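Local coordinates for 2,3-dihydroxybenzoate-AMP ligase (Bacillus subtilis, PDB 1MDB), which is an AMP-binding enzyme of the ANL superfamily, holding adenosine monophosphate and 2,3-dihydroxy-benzoic acid in adjoining pockets, at residues Leu326-Gly331 against Asn351-Pro356; Arg364-His369 against His380-Gly385; Gly412-Leu417 against Gly427-Gln432. All blocks are in the same frame, centred on the assembly; numbering follows the deposited sequence.

Interaction 1. Residues Leu326-Gly331 against Asn351-Pro356; sequences LQQVFG and NTQGKP. With AMP (adenosine monophosphate), chain D; DBH (2,3-dihydroxy-benzoic acid), chain E.
Gln328 and Phe330, alternate residues of strand 325-331, lean on the loop at Thr352 and Gln353. This strand belongs to the mixed sheet of the AMP-binding domain. The tight part lies here. The amide carbon CD of Gln328 sits 3.0 Å from the backbone O of Thr352, with its extended chain laid against that carbonyl. CB of Phe330 is 3.5 Å from Gln353 O and 3.9 Å from Gln353 CB. CG of Phe330 is anti to its own N (chi1 167°), which carries the ring past the loop to the nucleotide. There its CD1 comes within 3.3 Å of C5 of AMP, approaching the base at a slant. Ile423 and Val425 of strand 423-428 also touch this ring. Gln353 adds its CG, 3.7 Å from AMP N1. The looser side is at Asn351, which is partly exposed and has little of its surface buried here. Its side-chain ND2 bonds back to Glu347 O, one turn earlier in the same helix. Thr352 OG1 likewise bonds Ile348 O, and receives a weak bond from Gly354 N. The strand also serves the ligands through its backbone. Val329 O accepts the 6-amino group of AMP (N6) over 2.7 Å, with an angle of 154° at the hydrogen. Val329 CG1 lies 3.6 Å from the ring carbon C9 of DBH. The clear contacts between the two segments are packing ones. The directed polar bond goes to the base, which is consistent with a site that reads the amino group of adenine.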
loop_
_atom_site.group_PDB
_atom_site.type_symbol
_atom_site.label_atom_id
_atom_site.label_comp_id
_atom_site.label_asym_id
_atom_site.label_seq_id
_atom_site.Cartn_x
_atom_site.Cartn_y
_atom_site.Cartn_z
ATOM N N LEU A 326 -4.427 7.109 -16.873
ATOM C CA LEU A 326 -4.585 7.032 -15.436
ATOM C C LEU A 326 -5.079 5.631 -15.142
ATOM O O LEU A 326 -5.799 5.039 -15.944
ATOM C CB LEU A 326 -5.619 8.052 -14.945
ATOM C CG LEU A 326 -6.223 7.758 -13.564
ATOM C CD1 LEU A 326 -5.139 7.924 -12.486
ATOM C CD2 LEU A 326 -7.419 8.690 -13.303
ATOM N N GLN A 327 -4.657 5.077 -14.016
ATOM C CA GLN A 327 -5.133 3.764 -13.622
ATOM C C GLN A 327 -5.465 3.850 -12.146
ATOM O O GLN A 327 -4.586 4.094 -11.317
ATOM C CB GLN A 327 -4.087 2.665 -13.836
ATOM C CG GLN A 327 -4.663 1.264 -13.511
ATOM C CD GLN A 327 -3.652 0.135 -13.640
ATOM O OE1 GLN A 327 -2.579 0.171 -13.032
ATOM N NE2 GLN A 327 -3.997 -0.883 -14.427
ATOM N N GLN A 328 -6.740 3.685 -11.814
ATOM C CA GLN A 328 -7.137 3.729 -10.421
ATOM C C GLN A 328 -6.900 2.346 -9.860
ATOM O O GLN A 328 -7.173 1.344 -10.513
ATOM C CB GLN A 328 -8.601 4.139 -10.279
ATOM C CG GLN A 328 -8.846 5.588 -10.684
ATOM C CD GLN A 328 -10.058 6.192 -10.013
ATOM O OE1 GLN A 328 -10.788 6.973 -10.618
ATOM N NE2 GLN A 328 -10.274 5.844 -8.751
ATOM N N VAL A 329 -6.369 2.296 -8.647
ATOM C CA VAL A 329 -6.069 1.029 -8.030
ATOM C C VAL A 329 -6.683 0.950 -6.642
ATOM O O VAL A 329 -6.367 1.749 -5.766
ATOM C CB VAL A 329 -4.546 0.841 -7.930
ATOM C CG1 VAL A 329 -4.223 -0.582 -7.510
ATOM C CG2 VAL A 329 -3.901 1.178 -9.266
ATOM N N PHE A 330 -7.567 -0.020 -6.450
ATOM C CA PHE A 330 -8.226 -0.198 -5.166
ATOM C C PHE A 330 -7.862 -1.574 -4.653
ATOM O O PHE A 330 -8.435 -2.574 -5.068
ATOM C CB PHE A 330 -9.745 -0.030 -5.330
ATOM C CG PHE A 330 -10.554 -0.489 -4.140
ATOM C CD1 PHE A 330 -10.093 -0.298 -2.835
ATOM C CD2 PHE A 330 -11.793 -1.096 -4.328
ATOM C CE1 PHE A 330 -10.859 -0.709 -1.735
ATOM C CE2 PHE A 330 -12.571 -1.510 -3.239
ATOM C CZ PHE A 330 -12.106 -1.318 -1.941
ATOM N N GLY A 331 -6.871 -1.618 -3.767
ATOM C CA GLY A 331 -6.440 -2.886 -3.216
ATOM C C GLY A 331 -6.332 -2.845 -1.705
ATOM O O GLY A 331 -6.528 -1.803 -1.084
ATOM N N ASN A 351 -14.274 7.533 -13.285
ATOM C CA ASN A 351 -15.355 7.432 -12.314
ATOM C C ASN A 351 -15.456 6.154 -11.494
ATOM O O ASN A 351 -16.324 6.052 -10.629
ATOM C CB ASN A 351 -16.691 7.711 -13.011
ATOM C CG ASN A 351 -16.744 9.099 -13.617
ATOM O OD1 ASN A 351 -16.739 10.106 -12.903
ATOM N ND2 ASN A 351 -16.781 9.165 -14.946
ATOM N N THR A 352 -14.584 5.182 -11.749
ATOM C CA THR A 352 -14.627 3.942 -10.978
ATOM C C THR A 352 -13.268 3.632 -10.356
ATOM O O THR A 352 -12.275 4.296 -10.640
ATOM C CB THR A 352 -15.035 2.728 -11.851
ATOM O OG1 THR A 352 -13.912 2.284 -12.627
ATOM C CG2 THR A 352 -16.174 3.105 -12.786
ATOM N N GLN A 353 -13.240 2.614 -9.507
ATOM C CA GLN A 353 -12.013 2.184 -8.856
ATOM C C GLN A 353 -11.635 0.777 -9.345
ATOM O O GLN A 353 -11.092 -0.026 -8.589
ATOM C CB GLN A 353 -12.192 2.189 -7.328
ATOM C CG GLN A 353 -12.130 3.572 -6.658
ATOM C CD GLN A 353 -13.151 4.568 -7.193
ATOM O OE1 GLN A 353 -12.869 5.339 -8.114
ATOM N NE2 GLN A 353 -14.340 4.555 -6.620
ATOM N N GLY A 354 -11.949 0.489 -10.611
ATOM C CA GLY A 354 -11.622 -0.800 -11.217
ATOM C C GLY A 354 -12.501 -2.003 -10.910
ATOM O O GLY A 354 -13.557 -1.871 -10.303
ATOM N N LYS A 355 -12.062 -3.182 -11.353
ATOM C CA LYS A 355 -12.778 -4.438 -11.114
ATOM C C LYS A 355 -11.745 -5.492 -10.724
ATOM O O LYS A 355 -10.586 -5.392 -11.106
ATOM C CB LYS A 355 -13.542 -4.883 -12.375
ATOM C CG LYS A 355 -12.666 -5.196 -13.582
ATOM C CD LYS A 355 -13.500 -5.624 -14.796
ATOM C CE LYS A 355 -12.609 -5.872 -16.021
ATOM N NZ LYS A 355 -13.368 -6.090 -17.295
ATOM N N PRO A 356 -12.147 -6.516 -9.951
ATOM C CA PRO A 356 -11.189 -7.553 -9.543
ATOM C C PRO A 356 -10.218 -7.964 -10.643
ATOM O O PRO A 356 -10.610 -8.127 -11.800
ATOM C CB PRO A 356 -12.092 -8.692 -9.098
ATOM C CG PRO A 356 -13.233 -7.948 -8.464
ATOM C CD PRO A 356 -13.497 -6.818 -9.440
HETATM P P AMP D . -3.962 -1.171 2.516
HETATM O O1P AMP D . -3.760 -2.594 2.967
HETATM O O2P AMP D . -3.185 -0.160 3.292
HETATM O O3P AMP D . -3.764 -1.014 1.030
HETATM O "O5'" AMP D . -5.518 -0.731 2.860
HETATM C "C5'" AMP D . -6.653 -1.187 2.069
HETATM C "C4'" AMP D . -7.850 -0.257 2.304
HETATM O "O4'" AMP D . -7.453 0.999 1.787
HETATM C "C3'" AMP D . -9.091 -0.588 1.529
HETATM O "O3'" AMP D . -9.891 -1.565 2.189
HETATM C "C2'" AMP D . -9.761 0.773 1.386
HETATM O "O2'" AMP D . -10.580 1.085 2.534
HETATM C "C1'" AMP D . -8.567 1.680 1.229
HETATM N N9 AMP D . -8.387 1.960 -0.427
HETATM C C8 AMP D . -7.314 1.558 -1.147
HETATM N N7 AMP D . -7.405 1.938 -2.418
HETATM C C5 AMP D . -8.555 2.585 -2.475
HETATM C C6 AMP D . -9.090 3.191 -3.607
HETATM N N6 AMP D . -8.473 3.191 -4.789
HETATM N N1 AMP D . -10.305 3.811 -3.439
HETATM C C2 AMP D . -10.965 3.841 -2.246
HETATM N N3 AMP D . -10.442 3.260 -1.158
HETATM C C4 AMP D . -9.223 2.620 -1.250
HETATM C C21 DBH E . -3.878 -0.321 0.075
HETATM O O9 DBH E . -4.365 0.859 0.480
HETATM C C18 DBH E . -3.646 -0.654 -1.354
HETATM C C15 DBH E . -3.875 0.333 -2.359
HETATM C C12 DBH E . -3.679 0.027 -3.721
HETATM C C3 DBH E . -3.211 -1.964 -1.731
HETATM O O3 DBH E . -2.963 -2.981 -0.788
HETATM C C6 DBH E . -3.018 -2.265 -3.094
HETATM C C9 DBH E . -3.250 -1.285 -4.089
HETATM O O6 DBH E . -2.607 -3.525 -3.462
#

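Interaction 2. Residues Arg364-His369 against His380-Gly385; sequences RVWDDH and HLLTRG
Trp366 packs on Leu382 diagonally between two antiparallel strands. It shares a sheet face with Leu382 and His380, and its CG, anti to the carbonyl carbon (chi1 -73°), swings the indole along that face onto Leu382. From the root outward, Trp366 CB meets Leu382 CD1 at 3.9 Å. Trp366 CG and Trp366 CD2 stay against that same methyl. At Trp366 CE3 the nearer partner becomes Leu382 CD2. Trp366 CZ3 makes the closest touch, 3.4 Å from Leu382 CD2, and Trp366 CH2 lies a little farther from it. The Leu382 CD2 methyl thus sits over one face of the six-membered ring, displaced toward its rim, in a CH-pi contact 3.8 Å from the centroid. The strands are neighbours in a four-stranded antiparallel meander, which probably forms part of the small beta-barrel subdomain known in ANL enzymes. Two hydrogen-bonded pairs, Arg364 with Leu382 and Trp366 with His380, flank the non-hydrogen-bonded pair Val365 with Leu381. Leu382 N donates to Arg364 O at 2.7 Å, and His380 N to Trp366 O at 2.6 Å. Val365 and Leu381 point to the other face, where Val415 and Leu417 of strand 409-417 meet them. Past the end of the first strand, Asp368 OD1 accepts from His380 NE2 over 3.0 Å. The oxygen lies in the imidazole plane, and is met on its anti side, 28° out of the carboxylate plane.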
loop_
_atom_site.group_PDB
_atom_site.type_symbol
_atom_site.label_atom_id
_atom_site.label_comp_id
_atom_site.label_asym_id
_atom_site.label_seq_id
_atom_site.Cartn_x
_atom_site.Cartn_y
_atom_site.Cartn_z
ATOM N N ARG A 364 -18.885 -9.491 -2.838
ATOM C CA ARG A 364 -20.270 -9.401 -2.412
ATOM C C ARG A 364 -20.509 -8.081 -1.700
ATOM O O ARG A 364 -19.655 -7.602 -0.951
ATOM C CB ARG A 364 -20.633 -10.597 -1.528
ATOM C CG ARG A 364 -20.524 -11.899 -2.307
ATOM C CD ARG A 364 -21.201 -13.084 -1.649
ATOM N NE ARG A 364 -21.076 -14.271 -2.493
ATOM C CZ ARG A 364 -21.582 -15.464 -2.200
ATOM N NH1 ARG A 364 -22.256 -15.641 -1.072
ATOM N NH2 ARG A 364 -21.410 -16.480 -3.036
ATOM N N VAL A 365 -21.661 -7.476 -1.981
ATOM C CA VAL A 365 -22.045 -6.207 -1.378
ATOM C C VAL A 365 -23.247 -6.447 -0.470
ATOM O O VAL A 365 -24.375 -6.595 -0.946
ATOM C CB VAL A 365 -22.424 -5.173 -2.454
ATOM C CG1 VAL A 365 -22.865 -3.883 -1.804
ATOM C CG2 VAL A 365 -21.242 -4.920 -3.371
ATOM N N TRP A 366 -22.998 -6.493 0.836
ATOM C CA TRP A 366 -24.056 -6.732 1.808
ATOM C C TRP A 366 -24.557 -5.477 2.509
ATOM O O TRP A 366 -23.929 -4.424 2.454
ATOM C CB TRP A 366 -23.583 -7.714 2.876
ATOM C CG TRP A 366 -23.478 -9.123 2.422
ATOM C CD1 TRP A 366 -23.881 -9.637 1.223
ATOM C CD2 TRP A 366 -22.962 -10.219 3.178
ATOM N NE1 TRP A 366 -23.645 -10.991 1.186
ATOM C CE2 TRP A 366 -23.080 -11.374 2.374
ATOM C CE3 TRP A 366 -22.406 -10.338 4.459
ATOM C CZ2 TRP A 366 -22.669 -12.633 2.811
ATOM C CZ3 TRP A 366 -21.996 -11.590 4.893
ATOM C CH2 TRP A 366 -22.128 -12.721 4.069
ATOM N N ASP A 367 -25.700 -5.613 3.176
ATOM C CA ASP A 367 -26.300 -4.519 3.926
ATOM C C ASP A 367 -25.973 -4.795 5.390
ATOM O O ASP A 367 -25.450 -5.858 5.719
ATOM C CB ASP A 367 -27.819 -4.488 3.703
ATOM C CG ASP A 367 -28.527 -5.694 4.303
ATOM O OD1 ASP A 367 -27.960 -6.803 4.266
ATOM O OD2 ASP A 367 -29.659 -5.535 4.803
ATOM N N ASP A 368 -26.282 -3.845 6.266
ATOM C CA ASP A 368 -25.991 -3.987 7.688
ATOM C C ASP A 368 -26.343 -5.340 8.296
ATOM O O ASP A 368 -25.792 -5.715 9.329
ATOM C CB ASP A 368 -26.697 -2.884 8.480
ATOM C CG ASP A 368 -26.215 -1.502 8.103
ATOM O OD1 ASP A 368 -24.988 -1.316 7.987
ATOM O OD2 ASP A 368 -27.055 -0.595 7.932
ATOM N N HIS A 369 -27.246 -6.078 7.663
ATOM C CA HIS A 369 -27.649 -7.370 8.202
ATOM C C HIS A 369 -27.115 -8.578 7.448
ATOM O O HIS A 369 -27.722 -9.649 7.468
ATOM C CB HIS A 369 -29.176 -7.432 8.297
ATOM C CG HIS A 369 -29.761 -6.353 9.153
ATOM N ND1 HIS A 369 -29.555 -6.292 10.515
ATOM C CD2 HIS A 369 -30.497 -5.262 8.835
ATOM C CE1 HIS A 369 -30.137 -5.208 10.999
ATOM N NE2 HIS A 369 -30.714 -4.565 10.000
ATOM N N HIS A 380 -21.856 -2.908 2.160
ATOM C CA HIS A 380 -20.589 -3.396 2.671
ATOM C C HIS A 380 -19.936 -4.368 1.690
ATOM O O HIS A 380 -20.579 -5.283 1.177
ATOM C CB HIS A 380 -20.817 -4.095 4.014
ATOM C CG HIS A 380 -21.315 -3.183 5.087
ATOM N ND1 HIS A 380 -20.478 -2.374 5.824
ATOM C CD2 HIS A 380 -22.568 -2.945 5.545
ATOM C CE1 HIS A 380 -21.190 -1.681 6.694
ATOM N NE2 HIS A 380 -22.462 -2.009 6.545
ATOM N N LEU A 381 -18.648 -4.171 1.441
ATOM C CA LEU A 381 -17.928 -5.033 0.521
ATOM C C LEU A 381 -17.224 -6.186 1.210
ATOM O O LEU A 381 -16.423 -5.985 2.126
ATOM C CB LEU A 381 -16.891 -4.230 -0.271
ATOM C CG LEU A 381 -15.953 -5.051 -1.172
ATOM C CD1 LEU A 381 -16.739 -5.668 -2.321
ATOM C CD2 LEU A 381 -14.850 -4.155 -1.721
ATOM N N LEU A 382 -17.541 -7.397 0.769
ATOM C CA LEU A 382 -16.899 -8.593 1.277
ATOM C C LEU A 382 -16.221 -9.190 0.055
ATOM O O LEU A 382 -16.670 -8.977 -1.075
ATOM C CB LEU A 382 -17.911 -9.568 1.875
ATOM C CG LEU A 382 -18.509 -9.116 3.207
ATOM C CD1 LEU A 382 -19.688 -8.190 2.946
ATOM C CD2 LEU A 382 -18.963 -10.326 3.998
ATOM N N THR A 383 -15.132 -9.917 0.265
ATOM C CA THR A 383 -14.411 -10.484 -0.858
ATOM C C THR A 383 -13.740 -11.796 -0.466
ATOM O O THR A 383 -13.464 -12.037 0.713
ATOM C CB THR A 383 -13.371 -9.472 -1.379
ATOM O OG1 THR A 383 -12.983 -9.820 -2.713
ATOM C CG2 THR A 383 -12.147 -9.455 -0.479
ATOM N N ARG A 384 -13.478 -12.634 -1.462
ATOM C CA ARG A 384 -12.890 -13.953 -1.244
ATOM C C ARG A 384 -12.199 -14.425 -2.524
ATOM O O ARG A 384 -12.739 -14.261 -3.623
ATOM C CB ARG A 384 -14.015 -14.906 -0.838
ATOM C CG ARG A 384 -13.652 -16.353 -0.609
ATOM C CD ARG A 384 -14.695 -16.979 0.316
ATOM N NE ARG A 384 -15.013 -18.373 0.006
ATOM C CZ ARG A 384 -15.994 -18.764 -0.806
ATOM N NH1 ARG A 384 -16.770 -17.872 -1.413
ATOM N NH2 ARG A 384 -16.212 -20.057 -0.999
ATOM N N GLY A 385 -11.007 -15.001 -2.390
ATOM C CA GLY A 385 -10.295 -15.444 -3.574
ATOM C C GLY A 385 -8.949 -16.124 -3.371
ATOM O O GLY A 385 -8.551 -16.406 -2.239
#

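Interaction 3. Residues Gly412-Leu417 against Gly427-Gln432; sequences GDIVRL and GRAKDQ. With AMP (adenosine monophosphate), chain D.
Gly412 and Ala429 are joined by a nearly straight backbone bond, N of Ala429 donating to O of Gly412 at 2.9 Å. The same oxygen stands 3.8 Å above the centre of the Arg428 guanidinium, so one face of that flat group lies against the backbone. Arg428 reaches this place because its chain is bent at chi3 (66°), folding it back beside the strand. Asp413 follows. It pairs with Arg428 as a non-hydrogen-bonded antiparallel pair, the CA atoms 4.3 Å apart, and the two side chains diverge at their roots. Their ends meet again at the ribose of AMP. O3' of AMP donates to Asp413 OD1 at 2.6 Å, and this oxygen is also bonded to Thr411 OG1. Arg428 NH1 is tied to Thr411 O and lies beside the 2'-hydroxyl. Asp413 OD2 is 3.1 Å from Arg428 NH1, a salt bridge, though the modelled place of this oxygen is doubtful. An aspartate and an arginine at the ribose are a familiar feature of ANL enzymes. Ile414 comes next. Its N donates to Gly427 O at 2.9 Å, as part of a hydrogen-bonded antiparallel pair of the hairpin. Ile414 CG1 packs 3.8 Å from Ala429 CA, and Ile414 CD1 is 4.0 Å from Ala429 CB. Here strand 423-428 gives way to the 3-10 turn 429-431. The GRAKD sequence is the family motif that probably marks the hinge to the C-terminal domain. Asp431 of this turn makes a salt bridge to Arg526 on helix 522-534. Strand 409-417 runs inside the four-stranded sheet, with strand 423-428 along one edge and strand 379-384 along the other. Val415 packs on Leu381 of strand 379-384 and on Val365 of strand 362-366 beyond it.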
loop_
_atom_site.group_PDB
_atom_site.type_symbol
_atom_site.label_atom_id
_atom_site.label_comp_id
_atom_site.label_asym_id
_atom_site.label_seq_id
_atom_site.Cartn_x
_atom_site.Cartn_y
_atom_site.Cartn_z
ATOM N N GLY A 412 -14.298 -3.603 4.969
ATOM C CA GLY A 412 -14.572 -2.377 5.704
ATOM C C GLY A 412 -14.923 -1.196 4.818
ATOM O O GLY A 412 -15.072 -0.064 5.297
ATOM N N ASP A 413 -15.049 -1.448 3.520
ATOM C CA ASP A 413 -15.402 -0.388 2.582
ATOM C C ASP A 413 -16.876 -0.427 2.200
ATOM O O ASP A 413 -17.496 -1.494 2.169
ATOM C CB ASP A 413 -14.557 -0.498 1.314
ATOM C CG ASP A 413 -13.072 -0.427 1.604
ATOM O OD1 ASP A 413 -12.384 -1.464 1.477
ATOM O OD2 ASP A 413 -12.604 0.666 1.978
ATOM N N ILE A 414 -17.443 0.746 1.939
ATOM C CA ILE A 414 -18.825 0.836 1.501
ATOM C C ILE A 414 -18.708 1.119 0.003
ATOM O O ILE A 414 -18.106 2.121 -0.408
ATOM C CB ILE A 414 -19.588 1.996 2.184
ATOM C CG1 ILE A 414 -19.592 1.812 3.707
ATOM C CG2 ILE A 414 -21.020 2.039 1.672
ATOM C CD1 ILE A 414 -20.061 0.443 4.182
ATOM N N VAL A 415 -19.273 0.233 -0.812
ATOM C CA VAL A 415 -19.191 0.384 -2.263
ATOM C C VAL A 415 -20.484 -0.044 -2.956
ATOM O O VAL A 415 -21.418 -0.537 -2.320
ATOM C CB VAL A 415 -18.056 -0.498 -2.835
ATOM C CG1 VAL A 415 -16.785 -0.345 -1.998
ATOM C CG2 VAL A 415 -18.492 -1.964 -2.843
ATOM N N ARG A 416 -20.521 0.154 -4.268
ATOM C CA ARG A 416 -21.655 -0.254 -5.085
ATOM C C ARG A 416 -21.006 -0.897 -6.306
ATOM O O ARG A 416 -19.857 -0.590 -6.629
ATOM C CB ARG A 416 -22.508 0.952 -5.499
ATOM C CG ARG A 416 -22.091 1.616 -6.802
ATOM C CD ARG A 416 -22.899 2.874 -7.068
ATOM N NE ARG A 416 -22.652 3.393 -8.409
ATOM C CZ ARG A 416 -22.210 4.619 -8.668
ATOM N NH1 ARG A 416 -21.966 5.460 -7.673
ATOM N NH2 ARG A 416 -22.005 4.999 -9.924
ATOM N N LEU A 417 -21.721 -1.795 -6.974
ATOM C CA LEU A 417 -21.167 -2.466 -8.141
ATOM C C LEU A 417 -21.752 -1.942 -9.437
ATOM O O LEU A 417 -22.936 -1.609 -9.511
ATOM C CB LEU A 417 -21.407 -3.974 -8.061
ATOM C CG LEU A 417 -20.763 -4.760 -6.919
ATOM C CD1 LEU A 417 -21.182 -6.218 -7.022
ATOM C CD2 LEU A 417 -19.242 -4.632 -6.981
ATOM N N GLY A 427 -16.437 5.124 0.350
ATOM C CA GLY A 427 -15.430 5.399 1.358
ATOM C C GLY A 427 -15.486 4.288 2.389
ATOM O O GLY A 427 -16.251 3.336 2.221
ATOM N N ARG A 428 -14.681 4.389 3.445
ATOM C CA ARG A 428 -14.687 3.378 4.498
ATOM C C ARG A 428 -15.887 3.525 5.431
ATOM O O ARG A 428 -16.352 4.633 5.705
ATOM C CB ARG A 428 -13.391 3.439 5.319
ATOM C CG ARG A 428 -12.158 3.008 4.533
ATOM C CD ARG A 428 -10.954 2.782 5.429
ATOM N NE ARG A 428 -11.124 1.654 6.347
ATOM C CZ ARG A 428 -11.218 0.373 5.981
ATOM N NH1 ARG A 428 -11.163 0.025 4.702
ATOM N NH2 ARG A 428 -11.353 -0.571 6.907
ATOM N N ALA A 429 -16.399 2.396 5.903
ATOM C CA ALA A 429 -17.542 2.416 6.819
ATOM C C ALA A 429 -17.291 3.411 7.955
ATOM O O ALA A 429 -18.154 4.224 8.281
ATOM C CB ALA A 429 -17.777 1.024 7.394
ATOM N N LYS A 430 -16.095 3.355 8.537
ATOM C CA LYS A 430 -15.752 4.238 9.644
ATOM C C LYS A 430 -15.715 5.719 9.288
ATOM O O LYS A 430 -15.848 6.561 10.167
ATOM C CB LYS A 430 -14.413 3.815 10.261
ATOM C CG LYS A 430 -14.482 2.472 10.973
ATOM C CD LYS A 430 -13.174 2.106 11.671
ATOM C CE LYS A 430 -13.292 0.755 12.387
ATOM N NZ LYS A 430 -12.030 0.361 13.091
ATOM N N ASP A 431 -15.545 6.037 8.006
ATOM C CA ASP A 431 -15.481 7.434 7.567
ATOM C C ASP A 431 -16.842 8.026 7.197
ATOM O O ASP A 431 -16.934 9.168 6.747
ATOM C CB ASP A 431 -14.528 7.562 6.376
ATOM C CG ASP A 431 -13.087 7.228 6.737
ATOM O OD1 ASP A 431 -12.272 7.063 5.810
ATOM O OD2 ASP A 431 -12.764 7.140 7.943
ATOM N N GLN A 432 -17.900 7.253 7.384
ATOM C CA GLN A 432 -19.241 7.734 7.065
ATOM C C GLN A 432 -19.625 8.786 8.092
ATOM O O GLN A 432 -19.346 8.641 9.281
ATOM C CB GLN A 432 -20.236 6.572 7.099
ATOM C CG GLN A 432 -21.389 6.720 6.126
ATOM C CD GLN A 432 -21.993 5.378 5.744
ATOM O OE1 GLN A 432 -22.732 5.272 4.763
ATOM N NE2 GLN A 432 -21.683 4.346 6.523
HETATM P P AMP D . -3.962 -1.171 2.516
HETATM O O1P AMP D . -3.760 -2.594 2.967
HETATM O O2P AMP D . -3.185 -0.160 3.292
HETATM O O3P AMP D . -3.764 -1.014 1.030
HETATM O "O5'" AMP D . -5.518 -0.731 2.860
HETATM C "C5'" AMP D . -6.653 -1.187 2.069
HETATM C "C4'" AMP D . -7.850 -0.257 2.304
HETATM O "O4'" AMP D . -7.453 0.999 1.787
HETATM C "C3'" AMP D . -9.091 -0.588 1.529
HETATM O "O3'" AMP D . -9.891 -1.565 2.189
HETATM C "C2'" AMP D . -9.761 0.773 1.386
HETATM O "O2'" AMP D . -10.580 1.085 2.534
HETATM C "C1'" AMP D . -8.567 1.680 1.229
HETATM N N9 AMP D . -8.387 1.960 -0.427
HETATM C C8 AMP D . -7.314 1.558 -1.147
HETATM N N7 AMP D . -7.405 1.938 -2.418
HETATM C C5 AMP D . -8.555 2.585 -2.475
HETATM C C6 AMP D . -9.090 3.191 -3.607
HETATM N N6 AMP D . -8.473 3.191 -4.789
HETATM N N1 AMP D . -10.305 3.811 -3.439
HETATM C C2 AMP D . -10.965 3.841 -2.246
HETATM N N3 AMP D . -10.442 3.260 -1.158
HETATM C C4 AMP D . -9.223 2.620 -1.250
#

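Interaction 1 is the buried one; interactions 2 and 3 are only partly buried. Interactions 2 and 3 hold successive strand pairs of one antiparallel sheet and meet where strand 379-384 adjoins strand 409-417, Leu381 N lying 3.0 Å from Asp413 O. Interaction 1 belongs to the large mixed sheet and reaches the other two through Phe330, whose CE2 is 3.8 Å from Leu381 CD2 and whose CZ touches Asp413. The chemistry changes with place. Interaction 1 packs against the base and takes its amino group with a backbone oxygen; interaction 3 grips the ribose with charged side chains. Interaction 2, without direct ligand contact, relies on backbone pairing, a CH-pi contact and a histidine-aspartate bond.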